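Local coordinates for protein pyruvate kinase (Toxoplasma gondii, PDB 3GG8) that probably catalyses the last step of glycolysis, transferring phosphate from phosphoenolpyruvate to ADP to give pyruvate and ATP, at residues A427-A440 / V450-F462. Residues are numbered along the deposited sequence; the frame is centred on the assembly and turned at random.
Sequences AKYRPMQPILALSA and VIRGVTTMQVPSF
The carbonyl O of Ala427 gathers three donors: the backbone N of Arg430, its NH2 by a weak bond, and a water that also donates to Arg452 O, at 2.6 Å. The water so links the turn 427-430 to the loop before strand 454-458. Next to this water the two arginines stack. The two guanidinium groups form an offset stack, planes 20° apart. Arg452 CD lies over the rim of the Arg430 group, 3.6 Å from Arg430 NE. The Arg430 chain reaches this place by a bend at chi2 (-71°). The like charges are tolerated probably because backbone carbonyls take the outer nitrogens: Gly340 O for Arg430, Val337 O and Thr341 O for Arg452.

Beyond the arginines the two strands run parallel. Ile435 N binds Gly453 O at 3.0 Å, and Arg37 binds the same oxygen. Thr455 N then donates to Ile435 O, Ala437 N to Thr455 O and Met457 N to Ala437 O. The bond from Ser439 N to Met457 O is weak, but Val459 N returns to Ser439 O at 2.8 Å. A second water joins Ala440 O, Val459 O and Gln458 NE2.

Val454 spreads its methyls along one face, CG1 to Ala437 CB (3.8 Å) and CG2 to Ile435 CB (4.1 Å). On the other face Met457 CB touches both Leu436 CD1 and Leu438 CD2, each at 3.7 Å. Helix 465-478 packs against Leu438 and Met457 there. Helix 442-447 connects the strands, making a parallel beta-alpha-beta unit at the edge of the sheet in the C-terminal alpha/beta domain of pyruvate kinase.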
loop_
_atom_site.group_PDB
_atom_site.type_symbol
_atom_site.label_atom_id
_atom_site.label_comp_id
_atom_site.label_asym_id
_atom_site.label_seq_id
_atom_site.Cartn_x
_atom_site.Cartn_y
_atom_site.Cartn_z
ATOM N N ALA C 427 -11.177 -7.388 19.469
ATOM C CA ALA C 427 -10.936 -6.102 20.108
ATOM C C ALA C 427 -9.572 -5.533 19.697
ATOM O O ALA C 427 -9.449 -4.340 19.410
ATOM C CB ALA C 427 -11.035 -6.232 21.615
ATOM N N LYS C 428 -8.566 -6.408 19.679
ATOM C CA LYS C 428 -7.200 -6.098 19.220
ATOM C C LYS C 428 -7.180 -5.291 17.912
ATOM O O LYS C 428 -6.307 -4.448 17.700
ATOM C CB LYS C 428 -6.449 -7.421 19.044
ATOM C CG LYS C 428 -4.980 -7.325 18.733
ATOM C CD LYS C 428 -4.405 -8.717 18.533
ATOM C CE LYS C 428 -3.132 -8.668 17.703
ATOM N NZ LYS C 428 -2.255 -9.847 17.944
ATOM N N TYR C 429 -8.152 -5.548 17.040
ATOM C CA TYR C 429 -8.218 -4.872 15.735
ATOM C C TYR C 429 -9.005 -3.570 15.756
ATOM O O TYR C 429 -9.175 -2.949 14.724
ATOM C CB TYR C 429 -8.653 -5.839 14.622
ATOM C CG TYR C 429 -7.535 -6.800 14.343
ATOM C CD1 TYR C 429 -6.458 -6.412 13.541
ATOM C CD2 TYR C 429 -7.495 -8.056 14.942
ATOM C CE1 TYR C 429 -5.396 -7.258 13.311
ATOM C CE2 TYR C 429 -6.424 -8.917 14.718
ATOM C CZ TYR C 429 -5.376 -8.504 13.905
ATOM O OH TYR C 429 -4.296 -9.323 13.664
ATOM N N ARG C 430 -9.455 -3.163 16.953
ATOM C CA ARG C 430 -10.174 -1.900 17.162
ATOM C C ARG C 430 -11.244 -1.670 16.076
ATOM O O ARG C 430 -11.117 -0.755 15.257
ATOM C CB ARG C 430 -9.197 -0.702 17.247
ATOM C CG ARG C 430 -8.207 -0.699 18.437
ATOM C CD ARG C 430 -8.902 -0.417 19.779
ATOM N NE ARG C 430 -7.986 -0.338 20.924
ATOM C CZ ARG C 430 -7.772 -1.326 21.793
ATOM N NH1 ARG C 430 -6.933 -1.156 22.817
ATOM N NH2 ARG C 430 -8.408 -2.482 21.659
ATOM N N PRO C 431 -12.288 -2.524 16.043
ATOM C CA PRO C 431 -13.328 -2.286 15.045
ATOM C C PRO C 431 -14.180 -1.090 15.457
ATOM O O PRO C 431 -14.376 -0.839 16.657
ATOM C CB PRO C 431 -14.161 -3.566 15.096
ATOM C CG PRO C 431 -13.980 -4.058 16.500
ATOM C CD PRO C 431 -12.585 -3.701 16.880
ATOM N N MET C 432 -14.647 -0.347 14.463
ATOM C CA MET C 432 -15.573 0.748 14.664
ATOM C C MET C 432 -16.893 0.249 15.242
ATOM O O MET C 432 -17.563 0.972 15.965
ATOM C CB MET C 432 -15.806 1.468 13.335
ATOM C CG MET C 432 -16.893 2.536 13.366
ATOM S SD MET C 432 -16.448 3.951 12.356
ATOM C CE MET C 432 -16.615 3.263 10.705
ATOM N N GLN C 433 -17.264 -0.985 14.921
ATOM C CA GLN C 433 -18.492 -1.585 15.443
ATOM C C GLN C 433 -18.296 -2.033 16.881
ATOM O O GLN C 433 -17.207 -2.528 17.237
ATOM C CB GLN C 433 -18.923 -2.804 14.609
ATOM C CG GLN C 433 -19.254 -2.538 13.135
ATOM C CD GLN C 433 -18.020 -2.304 12.279
ATOM O OE1 GLN C 433 -16.943 -2.839 12.560
ATOM N NE2 GLN C 433 -18.167 -1.488 11.232
ATOM N N PRO C 434 -19.351 -1.883 17.716
ATOM C CA PRO C 434 -19.364 -2.453 19.058
ATOM C C PRO C 434 -19.172 -3.963 19.026
ATOM O O PRO C 434 -19.629 -4.617 18.092
ATOM C CB PRO C 434 -20.776 -2.143 19.541
ATOM C CG PRO C 434 -21.178 -0.938 18.781
ATOM C CD PRO C 434 -20.599 -1.154 17.431
ATOM N N ILE C 435 -18.488 -4.507 20.032
ATOM C CA ILE C 435 -18.335 -5.953 20.175
ATOM C C ILE C 435 -19.193 -6.410 21.353
ATOM O O ILE C 435 -19.084 -5.861 22.444
ATOM C CB ILE C 435 -16.845 -6.361 20.396
ATOM C CG1 ILE C 435 -15.946 -5.778 19.286
ATOM C CG2 ILE C 435 -16.694 -7.882 20.497
ATOM C CD1 ILE C 435 -14.469 -5.693 19.678
ATOM N N LEU C 436 -20.080 -7.376 21.117
ATOM C CA LEU C 436 -20.810 -8.003 22.199
ATOM C C LEU C 436 -20.267 -9.414 22.394
ATOM O O LEU C 436 -20.473 -10.299 21.564
ATOM C CB LEU C 436 -22.318 -7.985 21.930
ATOM C CG LEU C 436 -23.289 -8.662 22.915
ATOM C CD1 LEU C 436 -23.214 -8.124 24.356
ATOM C CD2 LEU C 436 -24.725 -8.538 22.362
ATOM N N ALA C 437 -19.518 -9.584 23.473
ATOM C CA ALA C 437 -18.966 -10.870 23.850
ATOM C C ALA C 437 -20.012 -11.698 24.597
ATOM O O ALA C 437 -20.560 -11.251 25.616
ATOM C CB ALA C 437 -17.737 -10.671 24.698
ATOM N N LEU C 438 -20.288 -12.899 24.085
ATOM C CA LEU C 438 -21.270 -13.823 24.691
ATOM C C LEU C 438 -20.550 -15.027 25.261
ATOM O O LEU C 438 -19.732 -15.650 24.574
ATOM C CB LEU C 438 -22.306 -14.272 23.664
ATOM C CG LEU C 438 -23.060 -13.171 22.897
ATOM C CD1 LEU C 438 -23.741 -13.753 21.667
ATOM C CD2 LEU C 438 -24.077 -12.460 23.790
ATOM N N SER C 439 -20.841 -15.351 26.519
ATOM C CA SER C 439 -20.080 -16.366 27.227
ATOM C C SER C 439 -20.915 -17.027 28.323
ATOM O O SER C 439 -21.753 -16.390 28.955
ATOM C CB SER C 439 -18.812 -15.741 27.820
ATOM O OG SER C 439 -17.892 -16.725 28.251
ATOM N N ALA C 440 -20.691 -18.309 28.553
ATOM C CA ALA C 440 -21.386 -18.971 29.648
ATOM C C ALA C 440 -20.545 -18.882 30.913
ATOM O O ALA C 440 -21.029 -19.144 32.007
ATOM C CB ALA C 440 -21.709 -20.420 29.289
ATOM N N VAL C 450 -12.180 -5.383 30.989
ATOM C CA VAL C 450 -10.902 -4.697 30.901
ATOM C C VAL C 450 -10.463 -4.490 29.420
ATOM O O VAL C 450 -9.399 -3.932 29.141
ATOM C CB VAL C 450 -9.912 -5.500 31.824
ATOM C CG1 VAL C 450 -8.732 -6.017 31.122
ATOM C CG2 VAL C 450 -9.599 -4.751 33.129
ATOM N N ILE C 451 -11.331 -4.906 28.487
ATOM C CA ILE C 451 -11.060 -4.890 27.041
ATOM C C ILE C 451 -11.815 -3.722 26.351
ATOM O O ILE C 451 -13.044 -3.692 26.360
ATOM C CB ILE C 451 -11.481 -6.250 26.348
ATOM C CG1 ILE C 451 -10.928 -7.489 27.077
ATOM C CG2 ILE C 451 -11.041 -6.295 24.877
ATOM C CD1 ILE C 451 -9.400 -7.496 27.277
ATOM N N ARG C 452 -11.076 -2.774 25.751
ATOM C CA ARG C 452 -11.695 -1.685 24.992
ATOM C C ARG C 452 -12.582 -2.205 23.852
ATOM O O ARG C 452 -12.170 -3.056 23.074
ATOM C CB ARG C 452 -10.648 -0.709 24.431
ATOM C CG ARG C 452 -11.272 0.586 23.936
ATOM C CD ARG C 452 -10.545 1.272 22.788
ATOM N NE ARG C 452 -9.401 2.024 23.247
ATOM C CZ ARG C 452 -8.829 3.041 22.605
ATOM N NH1 ARG C 452 -9.289 3.494 21.447
ATOM N NH2 ARG C 452 -7.786 3.614 23.152
ATOM N N GLY C 453 -13.803 -1.694 23.771
ATOM C CA GLY C 453 -14.660 -1.934 22.631
ATOM C C GLY C 453 -15.607 -3.089 22.846
ATOM O O GLY C 453 -16.471 -3.353 22.005
ATOM N N VAL C 454 -15.418 -3.787 23.963
ATOM C CA VAL C 454 -16.229 -4.939 24.325
ATOM C C VAL C 454 -17.273 -4.574 25.376
ATOM O O VAL C 454 -16.952 -3.928 26.361
ATOM C CB VAL C 454 -15.333 -6.120 24.840
ATOM C CG1 VAL C 454 -16.176 -7.288 25.377
ATOM C CG2 VAL C 454 -14.435 -6.616 23.728
ATOM N N THR C 455 -18.535 -4.941 25.131
ATOM C CA THR C 455 -19.483 -5.116 26.226
ATOM C C THR C 455 -19.881 -6.593 26.286
ATOM O O THR C 455 -19.580 -7.379 25.395
ATOM C CB THR C 455 -20.725 -4.198 26.179
ATOM O OG1 THR C 455 -21.639 -4.660 25.183
ATOM C CG2 THR C 455 -20.340 -2.735 25.929
ATOM N N THR C 456 -20.566 -6.969 27.343
ATOM C CA THR C 456 -20.585 -8.350 27.725
ATOM C C THR C 456 -22.029 -8.761 27.976
ATOM O O THR C 456 -22.824 -7.945 28.410
ATOM C CB THR C 456 -19.624 -8.493 28.931
ATOM O OG1 THR C 456 -18.528 -9.371 28.607
ATOM C CG2 THR C 456 -20.314 -8.857 30.200
ATOM N N MET C 457 -22.381 -9.995 27.608
ATOM C CA MET C 457 -23.661 -10.597 27.993
ATOM C C MET C 457 -23.420 -12.064 28.386
ATOM O O MET C 457 -23.045 -12.883 27.536
ATOM C CB MET C 457 -24.687 -10.488 26.852
ATOM C CG MET C 457 -26.093 -10.985 27.163
ATOM S SD MET C 457 -27.211 -10.887 25.732
ATOM C CE MET C 457 -28.623 -11.781 26.367
ATOM N N GLN C 458 -23.640 -12.395 29.665
ATOM C CA GLN C 458 -23.572 -13.794 30.100
ATOM C C GLN C 458 -24.731 -14.599 29.536
ATOM O O GLN C 458 -25.855 -14.115 29.424
ATOM C CB GLN C 458 -23.487 -13.954 31.625
ATOM C CG GLN C 458 -23.078 -15.387 32.043
ATOM C CD GLN C 458 -22.915 -15.600 33.542
ATOM O OE1 GLN C 458 -22.407 -14.739 34.253
ATOM N NE2 GLN C 458 -23.314 -16.779 34.017
ATOM N N VAL C 459 -24.446 -15.845 29.195
ATOM C CA VAL C 459 -25.379 -16.689 28.476
ATOM C C VAL C 459 -25.399 -18.054 29.202
ATOM O O VAL C 459 -24.412 -18.414 29.848
ATOM C CB VAL C 459 -24.928 -16.704 26.978
ATOM C CG1 VAL C 459 -24.272 -18.022 26.566
ATOM C CG2 VAL C 459 -26.050 -16.295 26.070
ATOM N N PRO C 460 -26.539 -18.785 29.188
ATOM C CA PRO C 460 -26.515 -20.078 29.904
ATOM C C PRO C 460 -25.554 -21.129 29.320
ATOM O O PRO C 460 -25.115 -21.010 28.172
ATOM C CB PRO C 460 -27.973 -20.572 29.817
ATOM C CG PRO C 460 -28.775 -19.390 29.399
ATOM C CD PRO C 460 -27.862 -18.507 28.604
ATOM N N SER C 461 -25.236 -22.148 30.120
ATOM C CA SER C 461 -24.333 -23.221 29.703
ATOM C C SER C 461 -24.961 -24.142 28.656
ATOM O O SER C 461 -26.188 -24.204 28.522
ATOM C CB SER C 461 -23.883 -24.046 30.922
ATOM O OG SER C 461 -22.821 -23.409 31.628
ATOM N N PHE C 462 -24.099 -24.852 27.923
ATOM C CA PHE C 462 -24.485 -25.940 26.995
ATOM C C PHE C 462 -25.436 -25.494 25.883
ATOM O O PHE C 462 -26.306 -26.259 25.428
ATOM C CB PHE C 462 -25.059 -27.157 27.754
ATOM C CG PHE C 462 -24.345 -27.464 29.038
ATOM C CD1 PHE C 462 -22.978 -27.731 29.047
ATOM C CD2 PHE C 462 -25.043 -27.488 30.243
ATOM C CE1 PHE C 462 -22.313 -28.015 30.237
ATOM C CE2 PHE C 462 -24.394 -27.777 31.446
ATOM C CZ PHE C 462 -23.021 -28.039 31.443
HETATM O O HOH W 1 -11.731 -2.854 20.486
HETATM O O HOH W 2 -23.677 -19.438 32.658
#